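PDB 4RTB: HydG protein from Carboxydothermus hydrogenoformans, which probably acts as a radical SAM enzyme with a [4Fe-4S] cluster, making carbon monoxide and cyanide for the maturation of [FeFe]-hydrogenase. Local coordinates for residues A[205-210]-A[281-286]. Numbering follows the deposited sequence.
Sequences QLFQES and TVSVPR. With SAM (S-adenosylmethionine), chain B.
Phe-207 meets Ser-283 at the close end of this contact. The CE1 and CZ corner of the ring lies against the serine side chain, with Phe-207 CE1 3.3 Å from Ser-283 OG and Phe-207 CZ 3.6 Å from Ser-283 CB. The hydroxyl approaches the ring obliquely. Ser-283 OG is anti to its own carbonyl carbon (chi1 -54°), which brings it up to the phenyl corner. Gln-205 and Thr-281 pack more loosely, their side chains crossing at about a right angle. Gln-205 NE2 stays 3.8 Å from Thr-281 OG1, and no hydrogen bond joins the two segments. Even this loose side is buried. Ile-323 of strand 321-324 touches both Gln-205 and Thr-281, and Ser-283 as well.

The segments start on strands 204-205 and 281-283 of the parallel barrel of the radical SAM fold and run on into loops. Strand 246-249 lies between the two strands, so the contact reaches over it by side chains alone. Past the strand ends the chain turns to the cofactor. The ring of Phe-207 stands between Ser-283 and the ribose of SAM, with Phe-207 CD2 3.1 Å from SAM O3'. SAM O2' lies in the plane of the ring at its edge. Glu-209 holds the same ribose: SAM O3' donates to Glu-209 OE2 at 2.5 Å. SAM O2' lies beside Glu-209 OE1, at a distance too short to be taken at face value. A bend at chi2 (-69°) folds the Glu-209 chain toward the sugar. Arg-231 and Lys-225 form weak, long ion pairs with Glu-209 OE2. An alanine in place of Phe-207 would probably open a gap between Ser-283 and the ribose and leave the sugar less firmly placed. On the adenine side, Arg-286 O comes within 3.6 Å of SAM C2, while the side chain of Arg-286, a partly exposed residue, makes a salt bridge with Asp-303.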
ATOM      1  N   GLN A 205      -1.850  -7.855  -4.879  1.00 70.49           N
ATOM      2  CA  GLN A 205      -1.468  -7.580  -3.498  1.00 74.01           C
ATOM      3  C   GLN A 205      -1.959  -8.648  -2.528  1.00 70.58           C
ATOM      4  O   GLN A 205      -3.156  -8.925  -2.444  1.00 71.64           O
ATOM      5  CB  GLN A 205      -1.991  -6.209  -3.066  1.00 77.19           C
ATOM      6  CG  GLN A 205      -1.058  -5.070  -3.431  1.00 83.75           C
ATOM      7  CD  GLN A 205      -1.760  -3.730  -3.472  1.00 84.86           C
ATOM      8  OE1 GLN A 205      -2.768  -3.520  -2.797  1.00 85.32           O
ATOM      9  NE2 GLN A 205      -1.233  -2.814  -4.279  1.00 82.27           N
ATOM     10  N   LEU A 206      -1.021  -9.240  -1.797  1.00 68.29           N
ATOM     11  CA  LEU A 206      -1.351 -10.221  -0.772  1.00 70.93           C
ATOM     12  C   LEU A 206      -0.576  -9.908   0.502  1.00 75.19           C
ATOM     13  O   LEU A 206       0.654  -9.980   0.524  1.00 73.33           O
ATOM     14  CB  LEU A 206      -1.045 -11.639  -1.260  1.00 65.41           C
ATOM     15  CG  LEU A 206      -1.831 -12.792  -0.628  1.00 64.89           C
ATOM     16  CD1 LEU A 206      -1.264 -13.204   0.723  1.00 63.47           C
ATOM     17  CD2 LEU A 206      -3.305 -12.432  -0.514  1.00 69.62           C
ATOM     18  N   PHE A 207      -1.297  -9.557   1.561  1.00 76.57           N
ATOM     19  CA  PHE A 207      -0.656  -9.193   2.818  1.00 77.59           C
ATOM     20  C   PHE A 207      -0.462 -10.434   3.682  1.00 73.68           C
ATOM     21  O   PHE A 207      -1.382 -11.228   3.856  1.00 71.10           O
ATOM     22  CB  PHE A 207      -1.479  -8.144   3.581  1.00 75.57           C
ATOM     23  CG  PHE A 207      -1.904  -6.962   2.746  1.00 67.89           C
ATOM     24  CD1 PHE A 207      -1.175  -6.569   1.634  1.00 64.78           C
ATOM     25  CD2 PHE A 207      -3.038  -6.240   3.084  1.00 62.27           C
ATOM     26  CE1 PHE A 207      -1.575  -5.487   0.873  1.00 64.91           C
ATOM     27  CE2 PHE A 207      -3.440  -5.157   2.329  1.00 62.04           C
ATOM     28  CZ  PHE A 207      -2.708  -4.779   1.223  1.00 68.35           C
ATOM     29  N   GLN A 208       0.741 -10.596   4.224  1.00 75.93           N
ATOM     30  CA  GLN A 208       1.033 -11.710   5.120  1.00 75.32           C
ATOM     31  C   GLN A 208       0.284 -11.535   6.446  1.00 79.97           C
ATOM     32  O   GLN A 208       0.132 -12.488   7.217  1.00 81.41           O
ATOM     33  CB  GLN A 208       2.546 -11.815   5.352  1.00 76.09           C
ATOM     34  CG  GLN A 208       3.001 -12.906   6.315  1.00 73.27           C
ATOM     35  CD  GLN A 208       2.418 -14.266   5.988  1.00 75.94           C
ATOM     36  OE1 GLN A 208       2.239 -14.615   4.822  1.00 78.43           O
ATOM     37  NE2 GLN A 208       2.111 -15.042   7.022  1.00 72.60           N
ATOM     38  N   GLU A 209      -0.197 -10.313   6.680  1.00 86.24           N
ATOM     39  CA  GLU A 209      -0.856  -9.903   7.929  1.00 87.64           C
ATOM     40  C   GLU A 209       0.106  -9.974   9.112  1.00 87.28           C
ATOM     41  O   GLU A 209       0.325  -8.980   9.802  1.00 81.33           O
ATOM     42  CB  GLU A 209      -2.105 -10.749   8.219  1.00 83.82           C
ATOM     43  CG  GLU A 209      -3.028 -10.979   7.028  1.00 94.46           C
ATOM     44  CD  GLU A 209      -3.748  -9.726   6.560  1.00104.64           C
ATOM     45  OE1 GLU A 209      -3.685  -8.691   7.257  1.00108.35           O
ATOM     46  OE2 GLU A 209      -4.384  -9.781   5.486  1.00107.85           O
ATOM     47  N   SER A 210       0.669 -11.153   9.354  1.00 87.80           N
ATOM     48  CA  SER A 210       1.699 -11.306  10.371  1.00 85.11           C
ATOM     49  C   SER A 210       2.727 -12.358   9.988  1.00 77.76           C
ATOM     50  O   SER A 210       2.388 -13.404   9.436  1.00 76.25           O
ATOM     51  CB  SER A 210       1.090 -11.670  11.721  1.00 84.26           C
ATOM     52  OG  SER A 210       2.110 -12.092  12.608  1.00 78.30           O
ATOM     53  N   THR A 281       5.273  -3.058  -4.346  1.00 64.98           N
ATOM     54  CA  THR A 281       4.780  -2.251  -3.234  1.00 68.90           C
ATOM     55  C   THR A 281       4.769  -2.997  -1.902  1.00 69.64           C
ATOM     56  O   THR A 281       4.528  -4.207  -1.849  1.00 73.11           O
ATOM     57  CB  THR A 281       3.341  -1.739  -3.489  1.00 74.02           C
ATOM     58  OG1 THR A 281       2.408  -2.812  -3.314  1.00 76.14           O
ATOM     59  CG2 THR A 281       3.197  -1.160  -4.891  1.00 76.94           C
ATOM     60  N   VAL A 282       5.029  -2.257  -0.828  1.00 63.12           N
ATOM     61  CA  VAL A 282       4.797  -2.739   0.527  1.00 61.04           C
ATOM     62  C   VAL A 282       3.677  -1.916   1.160  1.00 67.34           C
ATOM     63  O   VAL A 282       3.809  -0.705   1.332  1.00 80.58           O
ATOM     64  CB  VAL A 282       6.062  -2.654   1.405  1.00 56.09           C
ATOM     65  CG1 VAL A 282       5.720  -2.985   2.847  1.00 56.43           C
ATOM     66  CG2 VAL A 282       7.146  -3.580   0.880  1.00 56.69           C
ATOM     67  N   SER A 283       2.570  -2.574   1.488  1.00 66.57           N
ATOM     68  CA  SER A 283       1.428  -1.911   2.107  1.00 69.65           C
ATOM     69  C   SER A 283       1.550  -1.953   3.623  1.00 72.44           C
ATOM     70  O   SER A 283       1.693  -3.026   4.205  1.00 74.32           O
ATOM     71  CB  SER A 283       0.118  -2.569   1.668  1.00 62.91           C
ATOM     72  OG  SER A 283       0.009  -2.625   0.256  1.00 58.64           O
ATOM     73  N   VAL A 284       1.489  -0.792   4.268  1.00 70.78           N
ATOM     74  CA  VAL A 284       1.611  -0.755   5.725  1.00 76.57           C
ATOM     75  C   VAL A 284       0.360  -0.209   6.411  1.00 82.45           C
ATOM     76  O   VAL A 284       0.214   1.001   6.593  1.00 89.67           O
ATOM     77  CB  VAL A 284       2.837   0.073   6.165  1.00 73.88           C
ATOM     78  CG1 VAL A 284       4.087  -0.776   6.091  1.00 74.08           C
ATOM     79  CG2 VAL A 284       2.988   1.329   5.311  1.00 75.02           C
ATOM     80  N   PRO A 285      -0.556  -1.112   6.794  1.00 76.86           N
ATOM     81  CA  PRO A 285      -1.771  -0.736   7.519  1.00 72.53           C
ATOM     82  C   PRO A 285      -1.692  -0.987   9.023  1.00 71.90           C
ATOM     83  O   PRO A 285      -1.327  -2.081   9.457  1.00 63.20           O
ATOM     84  CB  PRO A 285      -2.839  -1.629   6.879  1.00 65.48           C
ATOM     85  CG  PRO A 285      -2.068  -2.818   6.303  1.00 75.24           C
ATOM     86  CD  PRO A 285      -0.593  -2.524   6.380  1.00 80.36           C
ATOM     87  N   ARG A 286      -2.023   0.030   9.810  1.00 83.34           N
ATOM     88  CA  ARG A 286      -2.180  -0.155  11.243  1.00 87.97           C
ATOM     89  C   ARG A 286      -3.583  -0.680  11.510  1.00 79.70           C
ATOM     90  O   ARG A 286      -4.516  -0.395  10.761  1.00 73.95           O
ATOM     91  CB  ARG A 286      -1.925   1.148  12.009  1.00 95.25           C
ATOM     92  CG  ARG A 286      -2.459   2.394  11.322  1.00 98.84           C
ATOM     93  CD  ARG A 286      -2.695   3.516  12.319  1.00103.11           C
ATOM     94  NE  ARG A 286      -1.458   4.019  12.909  1.00107.50           N
ATOM     95  CZ  ARG A 286      -1.416   4.865  13.934  1.00111.99           C
ATOM     96  NH1 ARG A 286      -0.250   5.277  14.411  1.00114.10           N
ATOM     97  NH2 ARG A 286      -2.543   5.296  14.485  1.00115.37           N
TER
HETATM   98  N   SAM B 501      -9.638 -11.279   1.889  1.00 88.94           N
HETATM   99  CA  SAM B 501      -8.277 -11.101   1.382  1.00 88.80           C
HETATM  100  C   SAM B 501      -7.199 -11.341   2.432  1.00 95.50           C
HETATM  101  O   SAM B 501      -7.471 -11.580   3.604  1.00 96.53           O
HETATM  102  OXT SAM B 501      -6.011 -11.299   2.119  1.00 99.36           O
HETATM  103  CB  SAM B 501      -8.078  -9.705   0.792  1.00 84.44           C
HETATM  104  CG  SAM B 501      -9.037  -8.610   1.258  1.00 82.71           C
HETATM  105  SD  SAM B 501      -8.952  -8.079   2.986  1.00102.66           S
HETATM  106  CE  SAM B 501     -10.548  -7.262   3.062  1.00132.84           C
HETATM  107  C5' SAM B 501      -8.016  -6.541   2.851  1.00106.00           C
HETATM  108  C4' SAM B 501      -7.071  -6.251   4.014  1.00 96.69           C
HETATM  109  O4' SAM B 501      -7.667  -5.481   5.046  1.00 93.13           O
HETATM  110  C3' SAM B 501      -6.584  -7.522   4.691  1.00 85.74           C
HETATM  111  O3' SAM B 501      -5.434  -8.013   4.048  1.00 82.77           O
HETATM  112  C2' SAM B 501      -6.285  -7.073   6.106  1.00 85.09           C
HETATM  113  O2' SAM B 501      -4.897  -6.965   6.303  1.00 87.34           O
HETATM  114  C1' SAM B 501      -6.899  -5.688   6.218  1.00 91.03           C
HETATM  115  N9  SAM B 501      -7.720  -5.639   7.436  1.00 96.04           N
HETATM  116  C8  SAM B 501      -8.679  -6.542   7.804  1.00 98.11           C
HETATM  117  N7  SAM B 501      -9.200  -6.158   8.990  1.00106.56           N
HETATM  118  C5  SAM B 501      -8.576  -5.029   9.389  1.00108.77           C
HETATM  119  C6  SAM B 501      -8.719  -4.230  10.513  1.00110.19           C
HETATM  120  N6  SAM B 501      -9.613  -4.544  11.445  1.00119.13           N
HETATM  121  N1  SAM B 501      -7.927  -3.111  10.658  1.00105.28           N
HETATM  122  C2  SAM B 501      -7.000  -2.791   9.688  1.00101.05           C
HETATM  123  N3  SAM B 501      -6.863  -3.589   8.571  1.00 98.90           N
HETATM  124  C4  SAM B 501      -7.639  -4.691   8.423  1.00103.09           C